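Quinone oxidoreductase (Coxiella burnetii, PDB 3TQH) binds NADPH and probably uses it to reduce quinones, as a member of the medium-chain dehydrogenase/reductase family. Local coordinates at residues V219-S231 and I241-V255. Numbering follows the deposited sequence.
Sequences VIDLVGGDVGIQS and IVSVPTITAGRVIEV. With NDP (NADPH dihydro-nicotinamide-adenine-dinucleotide phosphate), chain B; SO4 (sulfate ion), chain C.
Asp221 and Ser243 end neighbouring parallel strands and join through their side chains. Ser243 OG donates to Asp221 OD2 at 2.5 Å, on the anti side, somewhat out of the carboxylate plane. With chi1 at 168°, Asp221 CG points opposite its own amide N, and OD1 faces the turn that follows the strand. Val223 N meets OD1 from above the plane, an Asx turn. Gly224 N comes to the same face, syn but tilted (2.8 Å), completing an Asx motif. Three bonds thus fix the carboxylate's rotation. Val242 N to Val219 O (2.9 Å) helps pair the strands; Val244 N to Asp221 O continues the ladder. Gly225 N donates almost straight to Thr248 OG1 (3.0 Å), where the turns lead into the helices. Ile229 CD1 reaches Val252 CA at 3.6 Å and also packs on Val255 CG2. Ile241 (chi1 and chi2 near 180°) carries CD1 under helix 225-231, against Gly228 O (3.3 Å) and beside Ser231 CB. Leu222 CD2 lies alongside Val244 CG2 (3.5 Å), while Val244 CG1 meets the nicotinamide ring and Val244 O accepts from the carboxamide N7N. These are adjacent strand-helix units of the Rossmann fold. Helices 225-231 and 249-258 share one sheet face; helix 135-147 packs on the other. Strands 155-158 and 262-264 flank the pair.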
ATOM      1  N   VAL A 219     -16.550  -7.049  -3.886  1.00 13.20           N
ATOM      2  CA  VAL A 219     -16.286  -5.931  -3.009  1.00 12.52           C
ATOM      3  C   VAL A 219     -14.807  -5.966  -2.669  1.00 12.01           C
ATOM      4  O   VAL A 219     -14.342  -6.943  -2.095  1.00 12.13           O
ATOM      5  CB  VAL A 219     -17.093  -6.039  -1.701  1.00 13.16           C
ATOM      6  CG1 VAL A 219     -16.646  -4.960  -0.699  1.00 12.05           C
ATOM      7  CG2 VAL A 219     -18.615  -5.972  -1.983  1.00 13.43           C
ATOM      8  N   ILE A 220     -14.067  -4.923  -3.053  1.00 11.60           N
ATOM      9  CA  ILE A 220     -12.704  -4.739  -2.579  1.00 11.27           C
ATOM     10  C   ILE A 220     -12.796  -3.883  -1.326  1.00 11.53           C
ATOM     11  O   ILE A 220     -12.879  -2.653  -1.399  1.00 11.61           O
ATOM     12  CB  ILE A 220     -11.784  -4.069  -3.619  1.00 11.07           C
ATOM     13  CG1 ILE A 220     -11.890  -4.769  -4.988  1.00 11.71           C
ATOM     14  CG2 ILE A 220     -10.346  -4.093  -3.128  1.00 10.27           C
ATOM     15  CD1 ILE A 220     -11.666  -6.281  -4.941  1.00 11.60           C
ATOM     16  N   ASP A 221     -12.817  -4.548  -0.177  1.00 11.98           N
ATOM     17  CA  ASP A 221     -13.027  -3.880   1.099  1.00 12.50           C
ATOM     18  C   ASP A 221     -11.687  -3.414   1.666  1.00 12.47           C
ATOM     19  O   ASP A 221     -10.892  -4.223   2.159  1.00 12.82           O
ATOM     20  CB  ASP A 221     -13.731  -4.813   2.085  1.00 13.08           C
ATOM     21  CG  ASP A 221     -13.706  -4.287   3.501  1.00 14.13           C
ATOM     22  OD1 ASP A 221     -13.814  -3.054   3.676  1.00 14.99           O
ATOM     23  OD2 ASP A 221     -13.576  -5.099   4.445  1.00 15.12           O
ATOM     24  N   LEU A 222     -11.444  -2.110   1.586  1.00 12.09           N
ATOM     25  CA  LEU A 222     -10.205  -1.526   2.079  1.00 12.16           C
ATOM     26  C   LEU A 222     -10.382  -0.818   3.422  1.00 12.77           C
ATOM     27  O   LEU A 222      -9.469  -0.139   3.877  1.00 12.92           O
ATOM     28  CB  LEU A 222      -9.635  -0.570   1.031  1.00 11.84           C
ATOM     29  CG  LEU A 222      -9.263  -1.243  -0.297  1.00 11.34           C
ATOM     30  CD1 LEU A 222      -9.092  -0.211  -1.393  1.00 10.90           C
ATOM     31  CD2 LEU A 222      -7.995  -2.089  -0.131  1.00 11.67           C
ATOM     32  N   VAL A 223     -11.545  -0.990   4.059  1.00 13.41           N
ATOM     33  CA  VAL A 223     -11.808  -0.416   5.395  1.00 14.42           C
ATOM     34  C   VAL A 223     -11.891  -1.501   6.474  1.00 15.34           C
ATOM     35  O   VAL A 223     -11.355  -1.338   7.564  1.00 16.63           O
ATOM     36  CB  VAL A 223     -13.108   0.427   5.414  1.00 14.70           C
ATOM     37  CG1 VAL A 223     -13.358   1.009   6.808  1.00 15.43           C
ATOM     38  CG2 VAL A 223     -13.030   1.532   4.372  1.00 13.74           C
ATOM     39  N   GLY A 224     -12.563  -2.601   6.172  1.00 15.52           N
ATOM     40  CA  GLY A 224     -12.689  -3.701   7.113  1.00 16.88           C
ATOM     41  C   GLY A 224     -13.658  -3.371   8.237  1.00 18.47           C
ATOM     42  O   GLY A 224     -14.455  -2.425   8.140  1.00 18.69           O
ATOM     43  N   GLY A 225     -13.582  -4.146   9.312  1.00 19.78           N
ATOM     44  CA  GLY A 225     -14.473  -3.956  10.443  1.00 21.49           C
ATOM     45  C   GLY A 225     -15.910  -4.068   9.978  1.00 21.76           C
ATOM     46  O   GLY A 225     -16.236  -4.925   9.161  1.00 21.27           O
ATOM     47  N   ASP A 226     -16.755  -3.169  10.467  1.00 22.90           N
ATOM     48  CA  ASP A 226     -18.190  -3.236  10.210  1.00 23.65           C
ATOM     49  C   ASP A 226     -18.580  -2.851   8.780  1.00 22.13           C
ATOM     50  O   ASP A 226     -19.616  -3.299   8.286  1.00 22.32           O
ATOM     51  CB  ASP A 226     -18.936  -2.371  11.228  1.00 25.46           C
ATOM     52  CG  ASP A 226     -18.843  -2.928  12.639  1.00 28.72           C
ATOM     53  OD1 ASP A 226     -19.317  -4.071  12.864  1.00 30.71           O
ATOM     54  OD2 ASP A 226     -18.297  -2.228  13.525  1.00 31.92           O
ATOM     55  N   VAL A 227     -17.760  -2.025   8.126  1.00 20.80           N
ATOM     56  CA  VAL A 227     -17.981  -1.671   6.718  1.00 19.43           C
ATOM     57  C   VAL A 227     -17.850  -2.909   5.846  1.00 18.86           C
ATOM     58  O   VAL A 227     -18.681  -3.139   4.962  1.00 18.90           O
ATOM     59  CB  VAL A 227     -17.000  -0.587   6.225  1.00 18.63           C
ATOM     60  CG1 VAL A 227     -16.900  -0.593   4.698  1.00 17.21           C
ATOM     61  CG2 VAL A 227     -17.427   0.783   6.735  1.00 18.57           C
ATOM     62  N   GLY A 228     -16.812  -3.704   6.108  1.00 18.40           N
ATOM     63  CA  GLY A 228     -16.622  -4.991   5.446  1.00 17.93           C
ATOM     64  C   GLY A 228     -17.772  -5.946   5.695  1.00 19.04           C
ATOM     65  O   GLY A 228     -18.268  -6.576   4.762  1.00 19.00           O
ATOM     66  N   ILE A 229     -18.200  -6.053   6.954  1.00 20.35           N
ATOM     67  CA  ILE A 229     -19.346  -6.895   7.315  1.00 21.63           C
ATOM     68  C   ILE A 229     -20.603  -6.464   6.564  1.00 21.81           C
ATOM     69  O   ILE A 229     -21.318  -7.297   6.011  1.00 22.36           O
ATOM     70  CB  ILE A 229     -19.664  -6.843   8.834  1.00 23.21           C
ATOM     71  CG1 ILE A 229     -18.501  -7.382   9.671  1.00 24.15           C
ATOM     72  CG2 ILE A 229     -20.939  -7.627   9.144  1.00 24.08           C
ATOM     73  CD1 ILE A 229     -17.966  -8.712   9.200  1.00 25.80           C
ATOM     74  N   GLN A 230     -20.869  -5.161   6.563  1.00 21.66           N
ATOM     75  CA  GLN A 230     -22.033  -4.604   5.880  1.00 22.24           C
ATOM     76  C   GLN A 230     -22.003  -4.912   4.384  1.00 20.89           C
ATOM     77  O   GLN A 230     -23.044  -5.148   3.788  1.00 21.68           O
ATOM     78  CB  GLN A 230     -22.107  -3.082   6.095  1.00 22.74           C
ATOM     79  CG  GLN A 230     -22.875  -2.640   7.336  1.00 26.24           C
ATOM     80  CD  GLN A 230     -24.193  -1.956   6.982  1.00 30.95           C
ATOM     81  OE1 GLN A 230     -24.205  -0.805   6.530  1.00 33.40           O
ATOM     82  NE2 GLN A 230     -25.307  -2.660   7.182  1.00 33.04           N
ATOM     83  N   SER A 231     -20.809  -4.914   3.790  1.00 19.24           N
ATOM     84  CA  SER A 231     -20.646  -5.084   2.342  1.00 18.39           C
ATOM     85  C   SER A 231     -21.120  -6.444   1.839  1.00 18.61           C
ATOM     86  O   SER A 231     -21.488  -6.579   0.683  1.00 18.27           O
ATOM     87  CB  SER A 231     -19.181  -4.881   1.941  1.00 17.21           C
ATOM     88  OG  SER A 231     -18.719  -3.595   2.326  1.00 17.48           O
ATOM     89  N   ILE A 241     -16.155 -11.149  -1.485  1.00 12.32           N
ATOM     90  CA  ILE A 241     -15.556  -9.989  -0.841  1.00 10.93           C
ATOM     91  C   ILE A 241     -14.085 -10.291  -0.533  1.00 10.49           C
ATOM     92  O   ILE A 241     -13.748 -11.356  -0.010  1.00 10.62           O
ATOM     93  CB  ILE A 241     -16.339  -9.569   0.437  1.00 11.20           C
ATOM     94  CG1 ILE A 241     -15.698  -8.346   1.101  1.00 10.02           C
ATOM     95  CG2 ILE A 241     -16.457 -10.727   1.440  1.00 11.51           C
ATOM     96  CD1 ILE A 241     -16.468  -7.850   2.311  1.00  9.54           C
ATOM     97  N   VAL A 242     -13.219  -9.353  -0.909  1.00  9.83           N
ATOM     98  CA  VAL A 242     -11.809  -9.382  -0.552  1.00  9.39           C
ATOM     99  C   VAL A 242     -11.587  -8.300   0.492  1.00  9.37           C
ATOM    100  O   VAL A 242     -11.530  -7.110   0.167  1.00  8.67           O
ATOM    101  CB  VAL A 242     -10.909  -9.126  -1.769  1.00  8.97           C
ATOM    102  CG1 VAL A 242      -9.450  -9.182  -1.364  1.00  8.07           C
ATOM    103  CG2 VAL A 242     -11.204 -10.149  -2.864  1.00  9.52           C
ATOM    104  N   SER A 243     -11.481  -8.719   1.750  1.00 10.28           N
ATOM    105  CA  SER A 243     -11.286  -7.787   2.851  1.00 10.69           C
ATOM    106  C   SER A 243      -9.799  -7.662   3.140  1.00 10.65           C
ATOM    107  O   SER A 243      -9.178  -8.605   3.623  1.00 11.58           O
ATOM    108  CB  SER A 243     -12.060  -8.245   4.091  1.00 11.81           C
ATOM    109  OG  SER A 243     -12.258  -7.156   4.979  1.00 12.21           O
ATOM    110  N   VAL A 244      -9.245  -6.484   2.843  1.00 10.17           N
ATOM    111  CA  VAL A 244      -7.796  -6.269   2.757  1.00  9.89           C
ATOM    112  C   VAL A 244      -7.092  -5.986   4.103  1.00 10.87           C
ATOM    113  O   VAL A 244      -5.977  -6.468   4.312  1.00 11.49           O
ATOM    114  CB  VAL A 244      -7.478  -5.153   1.715  1.00  9.14           C
ATOM    115  CG1 VAL A 244      -5.992  -4.794   1.701  1.00  8.34           C
ATOM    116  CG2 VAL A 244      -7.928  -5.593   0.327  1.00  8.53           C
ATOM    117  N   PRO A 245      -7.720  -5.205   5.012  1.00 11.06           N
ATOM    118  CA  PRO A 245      -7.080  -5.065   6.320  1.00 12.13           C
ATOM    119  C   PRO A 245      -7.062  -6.396   7.048  1.00 13.48           C
ATOM    120  O   PRO A 245      -8.095  -7.067   7.150  1.00 14.23           O
ATOM    121  CB  PRO A 245      -7.957  -4.040   7.054  1.00 12.34           C
ATOM    122  CG  PRO A 245      -8.727  -3.348   5.986  1.00 11.14           C
ATOM    123  CD  PRO A 245      -8.927  -4.370   4.907  1.00 10.59           C
ATOM    124  N   THR A 246      -5.886  -6.780   7.529  1.00 14.48           N
ATOM    125  CA  THR A 246      -5.659  -8.127   8.041  1.00 15.63           C
ATOM    126  C   THR A 246      -6.312  -8.394   9.394  1.00 17.29           C
ATOM    127  O   THR A 246      -6.685  -9.527   9.686  1.00 18.35           O
ATOM    128  CB  THR A 246      -4.145  -8.408   8.167  1.00 16.57           C
ATOM    129  OG1 THR A 246      -3.547  -7.403   8.992  1.00 16.26           O
ATOM    130  CG2 THR A 246      -3.475  -8.404   6.785  1.00 14.48           C
ATOM    131  N   ILE A 247      -6.453  -7.360  10.219  1.00 18.01           N
ATOM    132  CA  ILE A 247      -6.910  -7.552  11.595  1.00 19.87           C
ATOM    133  C   ILE A 247      -8.359  -8.047  11.707  1.00 20.05           C
ATOM    134  O   ILE A 247      -8.678  -8.791  12.631  1.00 21.55           O
ATOM    135  CB  ILE A 247      -6.734  -6.268  12.433  1.00 20.81           C
ATOM    136  CG1 ILE A 247      -6.858  -6.589  13.927  1.00 23.23           C
ATOM    137  CG2 ILE A 247      -7.733  -5.199  12.010  1.00 19.90           C
ATOM    138  CD1 ILE A 247      -6.326  -5.502  14.821  1.00 25.61           C
ATOM    139  N   THR A 248      -9.227  -7.640  10.778  1.00 18.59           N
ATOM    140  CA  THR A 248     -10.623  -8.094  10.778  1.00 18.62           C
ATOM    141  C   THR A 248     -10.948  -9.022   9.604  1.00 17.53           C
ATOM    142  O   THR A 248     -12.112  -9.311   9.353  1.00 17.37           O
ATOM    143  CB  THR A 248     -11.606  -6.902  10.753  1.00 18.20           C
ATOM    144  OG1 THR A 248     -11.319  -6.067   9.623  1.00 17.03           O
ATOM    145  CG2 THR A 248     -11.508  -6.094  12.037  1.00 18.99           C
ATOM    146  N   ALA A 249      -9.924  -9.500   8.899  1.00 16.96           N
ATOM    147  CA  ALA A 249     -10.127 -10.404   7.762  1.00 16.47           C
ATOM    148  C   ALA A 249     -10.878 -11.665   8.185  1.00 17.64           C
ATOM    149  O   ALA A 249     -11.842 -12.064   7.541  1.00 17.18           O
ATOM    150  CB  ALA A 249      -8.795 -10.777   7.130  1.00 16.23           C
ATOM    151  N   GLY A 250     -10.432 -12.277   9.278  1.00 19.09           N
ATOM    152  CA  GLY A 250     -11.038 -13.508   9.780  1.00 20.68           C
ATOM    153  C   GLY A 250     -12.494 -13.336  10.156  1.00 20.85           C
ATOM    154  O   GLY A 250     -13.322 -14.179   9.834  1.00 21.50           O
ATOM    155  N   ARG A 251     -12.798 -12.232  10.834  1.00 20.68           N
ATOM    156  CA  ARG A 251     -14.160 -11.922  11.260  1.00 21.08           C
ATOM    157  C   ARG A 251     -15.081 -11.724  10.052  1.00 19.16           C
ATOM    158  O   ARG A 251     -16.202 -12.239  10.028  1.00 19.91           O
ATOM    159  CB  ARG A 251     -14.154 -10.667  12.135  1.00 21.69           C
ATOM    160  CG  ARG A 251     -15.437 -10.426  12.920  1.00 25.40           C
ATOM    161  CD  ARG A 251     -15.467  -9.000  13.510  1.00 28.46           C
ATOM    162  NE  ARG A 251     -14.381  -8.760  14.467  1.00 31.27           N
ATOM    163  CZ  ARG A 251     -14.391  -9.121  15.752  1.00 36.08           C
ATOM    164  NH1 ARG A 251     -15.436  -9.759  16.282  1.00 38.49           N
ATOM    165  NH2 ARG A 251     -13.337  -8.846  16.520  1.00 37.95           N
ATOM    166  N   VAL A 252     -14.597 -10.988   9.053  1.00 16.68           N
ATOM    167  CA  VAL A 252     -15.364 -10.718   7.837  1.00 15.07           C
ATOM    168  C   VAL A 252     -15.651 -11.995   7.045  1.00 14.99           C
ATOM    169  O   VAL A 252     -16.756 -12.184   6.537  1.00 14.92           O
ATOM    170  CB  VAL A 252     -14.641  -9.687   6.925  1.00 13.49           C
ATOM    171  CG1 VAL A 252     -15.341  -9.568   5.568  1.00 12.19           C
ATOM    172  CG2 VAL A 252     -14.571  -8.321   7.614  1.00 12.91           C
ATOM    173  N   ILE A 253     -14.651 -12.863   6.944  1.00 14.94           N
ATOM    174  CA  ILE A 253     -14.786 -14.131   6.232  1.00 15.33           C
ATOM    175  C   ILE A 253     -15.813 -15.036   6.916  1.00 17.20           C
ATOM    176  O   ILE A 253     -16.607 -15.700   6.242  1.00 17.57           O
ATOM    177  CB  ILE A 253     -13.429 -14.872   6.142  1.00 15.61           C
ATOM    178  CG1 ILE A 253     -12.459 -14.118   5.228  1.00 14.17           C
ATOM    179  CG2 ILE A 253     -13.613 -16.293   5.632  1.00 16.09           C
ATOM    180  CD1 ILE A 253     -11.016 -14.508   5.451  1.00 14.18           C
ATOM    181  N   GLU A 254     -15.798 -15.057   8.248  1.00 18.35           N
ATOM    182  CA  GLU A 254     -16.754 -15.858   9.011  1.00 20.45           C
ATOM    183  C   GLU A 254     -18.195 -15.395   8.781  1.00 20.45           C
ATOM    184  O   GLU A 254     -19.074 -16.217   8.514  1.00 21.55           O
ATOM    185  CB  GLU A 254     -16.400 -15.858  10.507  1.00 21.82           C
ATOM    186  CG  GLU A 254     -17.391 -16.578  11.425  1.00 24.31           C
ATOM    187  CD  GLU A 254     -17.631 -18.046  11.059  1.00 26.99           C
ATOM    188  OE1 GLU A 254     -16.849 -18.615  10.265  1.00 27.13           O
ATOM    189  OE2 GLU A 254     -18.609 -18.639  11.581  1.00 28.89           O
ATOM    190  N   VAL A 255     -18.444 -14.092   8.858  1.00 19.67           N
ATOM    191  CA  VAL A 255     -19.803 -13.584   8.628  1.00 20.17           C
ATOM    192  C   VAL A 255     -20.239 -13.855   7.188  1.00 19.69           C
ATOM    193  O   VAL A 255     -21.392 -14.188   6.946  1.00 20.75           O
ATOM    194  CB  VAL A 255     -19.953 -12.077   8.960  1.00 19.59           C
ATOM    195  CG1 VAL A 255     -21.344 -11.569   8.567  1.00 19.23           C
ATOM    196  CG2 VAL A 255     -19.715 -11.842  10.446  1.00 20.40           C
TER
HETATM  197  PA  NDP B 500      -5.301   4.994   3.117  1.00  9.67           P
HETATM  198  O1A NDP B 500      -4.947   5.629   4.401  1.00  9.38           O
HETATM  199  O2A NDP B 500      -4.477   5.515   2.009  1.00  9.30           O
HETATM  200  O5B NDP B 500      -6.850   5.254   2.778  1.00 10.56           O
HETATM  201  C5B NDP B 500      -7.408   6.525   3.052  1.00 11.36           C
HETATM  202  C4B NDP B 500      -8.773   6.642   2.391  1.00 10.76           C
HETATM  203  O4B NDP B 500      -9.726   5.939   3.159  1.00 10.87           O
HETATM  204  C3B NDP B 500      -9.291   8.070   2.276  1.00 11.55           C
HETATM  205  O3B NDP B 500      -9.237   8.488   0.929  1.00 10.96           O
HETATM  206  C2B NDP B 500     -10.722   8.022   2.803  1.00 11.52           C
HETATM  207  O2B NDP B 500     -11.654   8.600   1.917  1.00 11.55           O
HETATM  208  C1B NDP B 500     -10.986   6.533   2.949  1.00 10.36           C
HETATM  209  N9A NDP B 500     -11.877   6.172   4.062  1.00 10.61           N
HETATM  210  C8A NDP B 500     -11.643   6.356   5.402  1.00 12.21           C
HETATM  211  N7A NDP B 500     -12.692   5.864   6.093  1.00 12.42           N
HETATM  212  C5A NDP B 500     -13.589   5.368   5.216  1.00 10.47           C
HETATM  213  C6A NDP B 500     -14.824   4.763   5.400  1.00  9.73           C
HETATM  214  N6A NDP B 500     -15.297   4.596   6.624  1.00 10.57           N
HETATM  215  N1A NDP B 500     -15.549   4.348   4.305  1.00  8.93           N
HETATM  216  C2A NDP B 500     -15.033   4.534   3.031  1.00  8.24           C
HETATM  217  N3A NDP B 500     -13.798   5.131   2.847  1.00  8.14           N
HETATM  218  C4A NDP B 500     -13.089   5.547   3.931  1.00  9.65           C
HETATM  219  O3  NDP B 500      -5.189   3.391   3.229  1.00 10.58           O
HETATM  220  PN  NDP B 500      -4.630   2.376   2.104  1.00 10.39           P
HETATM  221  O1N NDP B 500      -3.159   2.503   2.030  1.00 11.69           O
HETATM  222  O2N NDP B 500      -5.412   2.445   0.861  1.00 10.06           O
HETATM  223  O5D NDP B 500      -4.961   0.980   2.829  1.00 11.43           O
HETATM  224  C5D NDP B 500      -6.268   0.658   3.263  1.00 10.81           C
HETATM  225  C4D NDP B 500      -6.210  -0.498   4.257  1.00 10.98           C
HETATM  226  O4D NDP B 500      -5.660  -1.646   3.639  1.00 10.77           O
HETATM  227  C3D NDP B 500      -5.333  -0.161   5.454  1.00 11.92           C
HETATM  228  O3D NDP B 500      -5.984  -0.560   6.639  1.00 12.00           O
HETATM  229  C2D NDP B 500      -4.060  -0.945   5.216  1.00 12.48           C
HETATM  230  O2D NDP B 500      -3.406  -1.303   6.420  1.00 13.55           O
HETATM  231  C1D NDP B 500      -4.575  -2.141   4.409  1.00 11.98           C
HETATM  232  N1N NDP B 500      -3.576  -2.785   3.525  1.00 11.57           N
HETATM  233  C2N NDP B 500      -3.438  -4.148   3.606  1.00 12.08           C
HETATM  234  C3N NDP B 500      -2.488  -4.843   2.861  1.00 12.08           C
HETATM  235  C7N NDP B 500      -2.352  -6.335   2.961  1.00 12.38           C
HETATM  236  O7N NDP B 500      -1.358  -6.975   2.189  1.00 13.05           O
HETATM  237  N7N NDP B 500      -3.154  -7.019   3.775  1.00 10.79           N
HETATM  238  C4N NDP B 500      -1.592  -4.058   1.947  1.00 12.70           C
HETATM  239  C5N NDP B 500      -1.799  -2.577   1.896  1.00 12.66           C
HETATM  240  C6N NDP B 500      -2.793  -2.016   2.693  1.00 12.52           C
HETATM  241  P2B NDP B 500     -12.374  10.001   2.259  1.00 14.31           P
HETATM  242  O1X NDP B 500     -13.068  10.489   1.012  1.00 14.81           O
HETATM  243  O2X NDP B 500     -11.346  11.023   2.679  1.00 16.49           O
HETATM  244  O3X NDP B 500     -13.395   9.847   3.353  1.00 14.93           O
HETATM  245  S   SO4 C 319      -2.452  -4.492   7.474  1.00 27.37           S
HETATM  246  O1  SO4 C 319      -1.674  -3.950   6.359  1.00 27.76           O
HETATM  247  O2  SO4 C 319      -3.780  -4.905   7.025  1.00 26.45           O
HETATM  248  O3  SO4 C 319      -1.750  -5.634   8.047  1.00 27.87           O
HETATM  249  O4  SO4 C 319      -2.591  -3.478   8.509  1.00 28.52           O
HETATM  250  O   HOH W   1     -10.026  -3.065  10.163  1.00 23.06           O